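Local coordinates for protein aminopentol aminotransferase (Sphingopyxis macrogoltabida, PDB 6HBS) that catalyses the pyridoxal-phosphate-dependent transfer of the amino group of aminopentol (hydrolysed fumonisin B1) to pyruvate, a step in fumonisin degradation, at residues D188-E200 and A225-V238. Numbering follows the deposited sequence.
With PLP (pyridoxal-5'-phosphate), chain C.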
loop_
_atom_site.group_PDB
_atom_site.type_symbol
_atom_site.label_atom_id
_atom_site.label_comp_id
_atom_site.label_asym_id
_atom_site.label_seq_id
_atom_site.Cartn_x
_atom_site.Cartn_y
_atom_site.Cartn_z
ATOM N N ASP A 188 4.998 -0.751 -30.877
ATOM C CA ASP A 188 5.408 -0.146 -29.604
ATOM C C ASP A 188 4.471 -0.543 -28.459
ATOM O O ASP A 188 4.432 0.176 -27.464
ATOM C CB ASP A 188 5.475 1.372 -29.708
ATOM C CG ASP A 188 6.100 2.034 -28.489
ATOM O OD1 ASP A 188 7.135 1.533 -27.996
ATOM O OD2 ASP A 188 5.538 3.026 -28.030
ATOM N N ILE A 189 3.712 -1.633 -28.590
ATOM C CA ILE A 189 2.760 -1.980 -27.491
ATOM C C ILE A 189 3.490 -2.875 -26.475
ATOM O O ILE A 189 3.950 -3.975 -26.776
ATOM C CB ILE A 189 1.458 -2.636 -27.975
ATOM C CG1 ILE A 189 0.758 -1.803 -29.058
ATOM C CG2 ILE A 189 0.544 -2.923 -26.778
ATOM C CD1 ILE A 189 0.458 -0.400 -28.648
ATOM N N ALA A 190 3.554 -2.381 -25.241
ATOM C CA ALA A 190 4.166 -3.131 -24.136
ATOM C C ALA A 190 3.126 -4.070 -23.520
ATOM O O ALA A 190 3.422 -5.219 -23.179
ATOM C CB ALA A 190 4.700 -2.164 -23.120
ATOM N N ALA A 191 1.885 -3.576 -23.385
ATOM C CA ALA A 191 0.818 -4.344 -22.774
ATOM C C ALA A 191 -0.567 -3.794 -23.123
ATOM O O ALA A 191 -0.718 -2.604 -23.439
ATOM C CB ALA A 191 1.001 -4.333 -21.283
ATOM N N VAL A 192 -1.554 -4.686 -22.993
ATOM C CA VAL A 192 -2.987 -4.397 -22.952
ATOM C C VAL A 192 -3.501 -4.716 -21.538
ATOM O O VAL A 192 -3.379 -5.863 -21.066
ATOM C CB VAL A 192 -3.763 -5.297 -23.946
ATOM C CG1 VAL A 192 -5.270 -5.182 -23.742
ATOM C CG2 VAL A 192 -3.397 -5.014 -25.392
ATOM N N PHE A 193 -4.089 -3.727 -20.888
ATOM C CA PHE A 193 -4.807 -3.913 -19.637
ATOM C C PHE A 193 -6.294 -4.027 -19.965
ATOM O O PHE A 193 -6.835 -3.174 -20.721
ATOM C CB PHE A 193 -4.619 -2.728 -18.688
ATOM C CG PHE A 193 -3.319 -2.707 -17.926
ATOM C CD1 PHE A 193 -2.110 -2.559 -18.576
ATOM C CD2 PHE A 193 -3.315 -2.830 -16.537
ATOM C CE1 PHE A 193 -0.917 -2.525 -17.863
ATOM C CE2 PHE A 193 -2.126 -2.798 -15.831
ATOM C CZ PHE A 193 -0.928 -2.651 -16.488
ATOM N N ALA A 194 -6.936 -5.046 -19.381
ATOM C CA ALA A 194 -8.386 -5.233 -19.431
ATOM C C ALA A 194 -8.900 -5.661 -18.046
ATOM O O ALA A 194 -8.369 -6.580 -17.472
ATOM C CB ALA A 194 -8.697 -6.275 -20.467
ATOM N N THR A 195 -9.961 -5.010 -17.557
ATOM C CA THR A 195 -10.806 -5.556 -16.504
ATOM C C THR A 195 -11.647 -6.671 -17.124
ATOM O O THR A 195 -11.894 -6.687 -18.329
ATOM C CB THR A 195 -11.671 -4.482 -15.839
ATOM O OG1 THR A 195 -12.602 -3.890 -16.749
ATOM C CG2 THR A 195 -10.823 -3.413 -15.203
ATOM N N PRO A 196 -12.051 -7.683 -16.350
ATOM C CA PRO A 196 -12.686 -8.859 -16.931
ATOM C C PRO A 196 -14.148 -8.632 -17.336
ATOM O O PRO A 196 -14.663 -9.408 -18.118
ATOM C CB PRO A 196 -12.575 -9.941 -15.856
ATOM C CG PRO A 196 -12.409 -9.175 -14.561
ATOM C CD PRO A 196 -11.801 -7.834 -14.899
ATOM N N PHE A 197 -14.772 -7.574 -16.823
ATOM C CA PHE A 197 -15.995 -7.011 -17.415
ATOM C C PHE A 197 -15.952 -5.494 -17.212
ATOM O O PHE A 197 -15.023 -4.972 -16.547
ATOM C CB PHE A 197 -17.249 -7.706 -16.865
ATOM C CG PHE A 197 -17.504 -7.630 -15.383
ATOM C CD1 PHE A 197 -16.952 -8.561 -14.511
ATOM C CD2 PHE A 197 -18.363 -6.663 -14.874
ATOM C CE1 PHE A 197 -17.233 -8.499 -13.150
ATOM C CE2 PHE A 197 -18.638 -6.598 -13.511
ATOM C CZ PHE A 197 -18.060 -7.505 -12.649
ATOM N N ARG A 198 -16.931 -4.774 -17.777
ATOM C CA ARG A 198 -17.017 -3.349 -17.599
ATOM C C ARG A 198 -17.678 -3.075 -16.247
ATOM O O ARG A 198 -18.880 -3.391 -16.056
ATOM C CB ARG A 198 -17.823 -2.695 -18.724
ATOM C CG ARG A 198 -17.867 -1.176 -18.642
ATOM C CD ARG A 198 -16.507 -0.572 -18.936
ATOM N NE ARG A 198 -16.583 0.878 -18.987
ATOM C CZ ARG A 198 -15.572 1.672 -19.308
ATOM N NH1 ARG A 198 -14.341 1.177 -19.423
ATOM N NH2 ARG A 198 -15.825 2.951 -19.523
ATOM N N HIS A 199 -16.897 -2.518 -15.306
ATOM C CA HIS A 199 -17.355 -2.236 -13.947
ATOM C C HIS A 199 -16.874 -0.845 -13.533
ATOM O O HIS A 199 -15.830 -0.702 -12.876
ATOM C CB HIS A 199 -16.992 -3.366 -12.959
ATOM C CG HIS A 199 -15.570 -3.851 -12.943
ATOM N ND1 HIS A 199 -14.482 -3.011 -12.752
ATOM C CD2 HIS A 199 -15.065 -5.105 -12.989
ATOM C CE1 HIS A 199 -13.375 -3.742 -12.737
ATOM N NE2 HIS A 199 -13.700 -5.033 -12.856
ATOM N N GLU A 200 -17.632 0.184 -13.943
ATOM C CA GLU A 200 -17.250 1.573 -13.661
ATOM C C GLU A 200 -18.436 2.357 -13.113
ATOM O O GLU A 200 -19.596 2.019 -13.377
ATOM C CB GLU A 200 -16.703 2.245 -14.927
ATOM C CG GLU A 200 -15.505 1.505 -15.519
ATOM C CD GLU A 200 -14.295 1.391 -14.600
ATOM O OE1 GLU A 200 -13.484 0.441 -14.770
ATOM O OE2 GLU A 200 -14.141 2.256 -13.747
ATOM N N ALA A 225 3.358 -8.276 -26.973
ATOM C CA ALA A 225 2.820 -7.460 -25.875
ATOM C C ALA A 225 2.214 -8.389 -24.826
ATOM O O ALA A 225 1.724 -9.446 -25.175
ATOM C CB ALA A 225 1.765 -6.521 -26.379
ATOM N N LEU A 226 2.245 -7.975 -23.556
ATOM C CA LEU A 226 1.642 -8.795 -22.475
ATOM C C LEU A 226 0.176 -8.438 -22.296
ATOM O O LEU A 226 -0.159 -7.260 -22.162
ATOM C CB LEU A 226 2.389 -8.553 -21.163
ATOM C CG LEU A 226 3.871 -8.901 -21.160
ATOM C CD1 LEU A 226 4.434 -8.817 -19.744
ATOM C CD2 LEU A 226 4.119 -10.267 -21.734
ATOM N N LEU A 227 -0.661 -9.479 -22.196
ATOM C CA LEU A 227 -2.054 -9.347 -21.808
ATOM C C LEU A 227 -2.146 -9.360 -20.281
ATOM O O LEU A 227 -1.734 -10.321 -19.637
ATOM C CB LEU A 227 -2.908 -10.477 -22.390
ATOM C CG LEU A 227 -4.394 -10.373 -22.057
ATOM C CD1 LEU A 227 -4.956 -9.032 -22.492
ATOM C CD2 LEU A 227 -5.183 -11.515 -22.667
ATOM N N VAL A 228 -2.688 -8.282 -19.740
ATOM C CA VAL A 228 -2.829 -8.096 -18.310
ATOM C C VAL A 228 -4.323 -8.028 -17.980
ATOM O O VAL A 228 -5.016 -7.095 -18.399
ATOM C CB VAL A 228 -2.122 -6.817 -17.842
ATOM C CG1 VAL A 228 -2.179 -6.721 -16.325
ATOM C CG2 VAL A 228 -0.676 -6.724 -18.354
ATOM N N VAL A 229 -4.817 -8.986 -17.188
ATOM C CA VAL A 229 -6.195 -8.890 -16.711
ATOM C C VAL A 229 -6.167 -8.279 -15.313
ATOM O O VAL A 229 -5.526 -8.824 -14.424
ATOM C CB VAL A 229 -6.899 -10.249 -16.737
ATOM C CG1 VAL A 229 -8.179 -10.239 -15.927
ATOM C CG2 VAL A 229 -7.179 -10.688 -18.158
ATOM N N ASP A 230 -6.884 -7.167 -15.121
ATOM C CA ASP A 230 -6.971 -6.540 -13.822
ATOM C C ASP A 230 -8.154 -7.150 -13.065
ATOM O O ASP A 230 -9.271 -6.731 -13.263
ATOM C CB ASP A 230 -7.040 -5.023 -13.941
ATOM C CG ASP A 230 -7.100 -4.330 -12.610
ATOM O OD1 ASP A 230 -7.219 -5.049 -11.584
ATOM O OD2 ASP A 230 -7.133 -3.087 -12.613
ATOM N N ASP A 231 -7.855 -8.120 -12.186
ATOM C CA ASP A 231 -8.847 -8.879 -11.438
ATOM C C ASP A 231 -8.925 -8.389 -9.992
ATOM O O ASP A 231 -9.424 -9.141 -9.125
ATOM C CB ASP A 231 -8.573 -10.375 -11.470
ATOM C CG ASP A 231 -9.672 -11.175 -12.139
ATOM O OD1 ASP A 231 -10.869 -10.792 -11.984
ATOM O OD2 ASP A 231 -9.330 -12.207 -12.754
ATOM N N VAL A 232 -8.504 -7.134 -9.746
ATOM C CA VAL A 232 -8.491 -6.614 -8.378
ATOM C C VAL A 232 -9.930 -6.555 -7.828
ATOM O O VAL A 232 -10.162 -6.827 -6.630
ATOM C CB VAL A 232 -7.774 -5.248 -8.302
ATOM C CG1 VAL A 232 -8.033 -4.569 -6.958
ATOM C CG2 VAL A 232 -6.281 -5.407 -8.543
ATOM N N ARG A 233 -10.878 -6.133 -8.678
ATOM C CA ARG A 233 -12.240 -5.950 -8.278
ATOM C C ARG A 233 -13.056 -7.250 -8.366
ATOM O O ARG A 233 -13.834 -7.573 -7.424
ATOM C CB ARG A 233 -12.942 -4.852 -9.074
ATOM C CG ARG A 233 -14.119 -4.282 -8.295
ATOM C CD ARG A 233 -14.887 -3.190 -9.006
ATOM N NE ARG A 233 -14.069 -2.007 -9.223
ATOM C CZ ARG A 233 -14.500 -0.860 -9.740
ATOM N NH1 ARG A 233 -15.800 -0.616 -9.832
ATOM N NH2 ARG A 233 -13.622 0.061 -10.121
ATOM N N ALA A 234 -12.949 -7.964 -9.489
ATOM C CA ALA A 234 -13.838 -9.127 -9.765
ATOM C C ALA A 234 -13.245 -10.461 -9.278
ATOM O O ALA A 234 -13.954 -11.460 -9.227
ATOM C CB ALA A 234 -14.125 -9.182 -11.249
ATOM N N GLY A 235 -11.942 -10.488 -8.955
ATOM C CA GLY A 235 -11.282 -11.718 -8.636
ATOM C C GLY A 235 -12.008 -12.448 -7.497
ATOM O O GLY A 235 -12.402 -11.839 -6.507
ATOM N N PHE A 236 -12.281 -13.731 -7.739
ATOM C CA PHE A 236 -12.892 -14.691 -6.837
ATOM C C PHE A 236 -14.391 -14.463 -6.632
ATOM O O PHE A 236 -15.007 -15.221 -5.871
ATOM C CB PHE A 236 -12.175 -14.746 -5.485
ATOM C CG PHE A 236 -10.766 -15.221 -5.648
ATOM C CD1 PHE A 236 -10.514 -16.432 -6.251
ATOM C CD2 PHE A 236 -9.697 -14.472 -5.178
ATOM C CE1 PHE A 236 -9.218 -16.885 -6.388
ATOM C CE2 PHE A 236 -8.403 -14.947 -5.305
ATOM C CZ PHE A 236 -8.167 -16.140 -5.906
ATOM N N ARG A 237 -14.994 -13.501 -7.328
ATOM C CA ARG A 237 -16.456 -13.434 -7.376
ATOM C C ARG A 237 -16.974 -13.872 -8.771
ATOM O O ARG A 237 -18.175 -14.045 -8.958
ATOM C CB ARG A 237 -16.955 -12.049 -6.958
ATOM C CG ARG A 237 -17.056 -11.824 -5.457
ATOM C CD ARG A 237 -17.726 -10.497 -5.182
ATOM N NE ARG A 237 -17.819 -10.202 -3.776
ATOM C CZ ARG A 237 -16.869 -9.580 -3.073
ATOM N NH1 ARG A 237 -15.711 -9.297 -3.660
ATOM N NH2 ARG A 237 -17.087 -9.251 -1.802
ATOM N N VAL A 238 -16.082 -14.079 -9.738
ATOM C CA VAL A 238 -16.456 -14.605 -11.058
ATOM C C VAL A 238 -16.127 -16.106 -11.114
ATOM O O VAL A 238 -16.906 -16.898 -11.619
ATOM C CB VAL A 238 -15.784 -13.809 -12.197
ATOM C CG1 VAL A 238 -15.998 -14.467 -13.556
ATOM C CG2 VAL A 238 -16.263 -12.373 -12.221
HETATM N N1 PLP C . -7.984 -2.102 -10.253
HETATM C C2 PLP C . -9.319 -2.262 -10.123
HETATM C C2A PLP C . -10.141 -2.933 -11.198
HETATM C C3 PLP C . -9.968 -1.841 -8.885
HETATM O O3 PLP C . -11.298 -1.999 -8.716
HETATM C C4 PLP C . -9.148 -1.242 -7.808
HETATM C C4A PLP C . -9.839 -0.842 -6.554
HETATM C C5 PLP C . -7.695 -1.062 -8.105
HETATM C C6 PLP C . -7.196 -1.534 -9.314
HETATM C C5A PLP C . -6.723 -0.440 -7.105
HETATM O O4P PLP C . -6.722 -1.157 -5.844
HETATM P P PLP C . -6.378 -0.243 -4.563
HETATM O O1P PLP C . -7.482 0.687 -4.340
HETATM O O2P PLP C . -5.134 0.504 -4.952
HETATM O O3P PLP C . -6.228 -1.306 -3.496
HETATM O O HOH W 1 -11.549 -6.556 -11.727
#
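R233 lies across one face of the H199 imidazole, its CD 4.0 Å from the ring centroid in a CH-pi contact, and the two side chains run past each other in opposite directions. Ring and guanidinium planes are 29° apart, with H199 ND1 over the centre of the guanidinium. A bend at chi3 (-64°) turns the arginine's end toward the cofactor, where R233 NE gives PLP O3 a nearly straight hydrogen bond of 2.8 Å at the guanidinium edge; NH2 adds a weak one. Over the opposite face of the imidazole lies F197 O, itself hydrogen-bonded by T195 OG1. H199 NE2 bonds a water that donates to D230 O and accepts from A234 N, so the ring is layered between R233 and the F197 carbonyl.

H199 and R233 follow the C-terminal ends of parallel strands 189-194 and 226-230, neighbours in the seven-stranded sheet, and illustrate how parallel strands of this fold type I domain deliver cofactor-binding residues from those ends. Five backbone hydrogen bonds zip the strands together. On one sheet face V228 CG1 sits over the F193 ring, displaced toward its rim, a CH-pi contact 4.1 Å from the centroid; on the other, V192 CG1 meets L227 CD1.

Beyond the strands, P196 CG and F197 CE1 each reach A234 CB at 3.7 Å. D230, its CG anti to the backbone N (chi1 -179°), brings OD2 to 2.7 Å from PLP N1; H146 also bonds OD2, and OD1 closes an Asx turn with V232 N.

With an alanine in place of R233, PLP O3 would probably lose its straight hydrogen bond and the positive charge beside it, and one face of H199 its cover. With a carboxylate at the pyridine nitrogen and a guanidinium at the phenolic oxygen, the contact is likely to polarise the cofactor ring, consistent with its role as an electron sink in transamination.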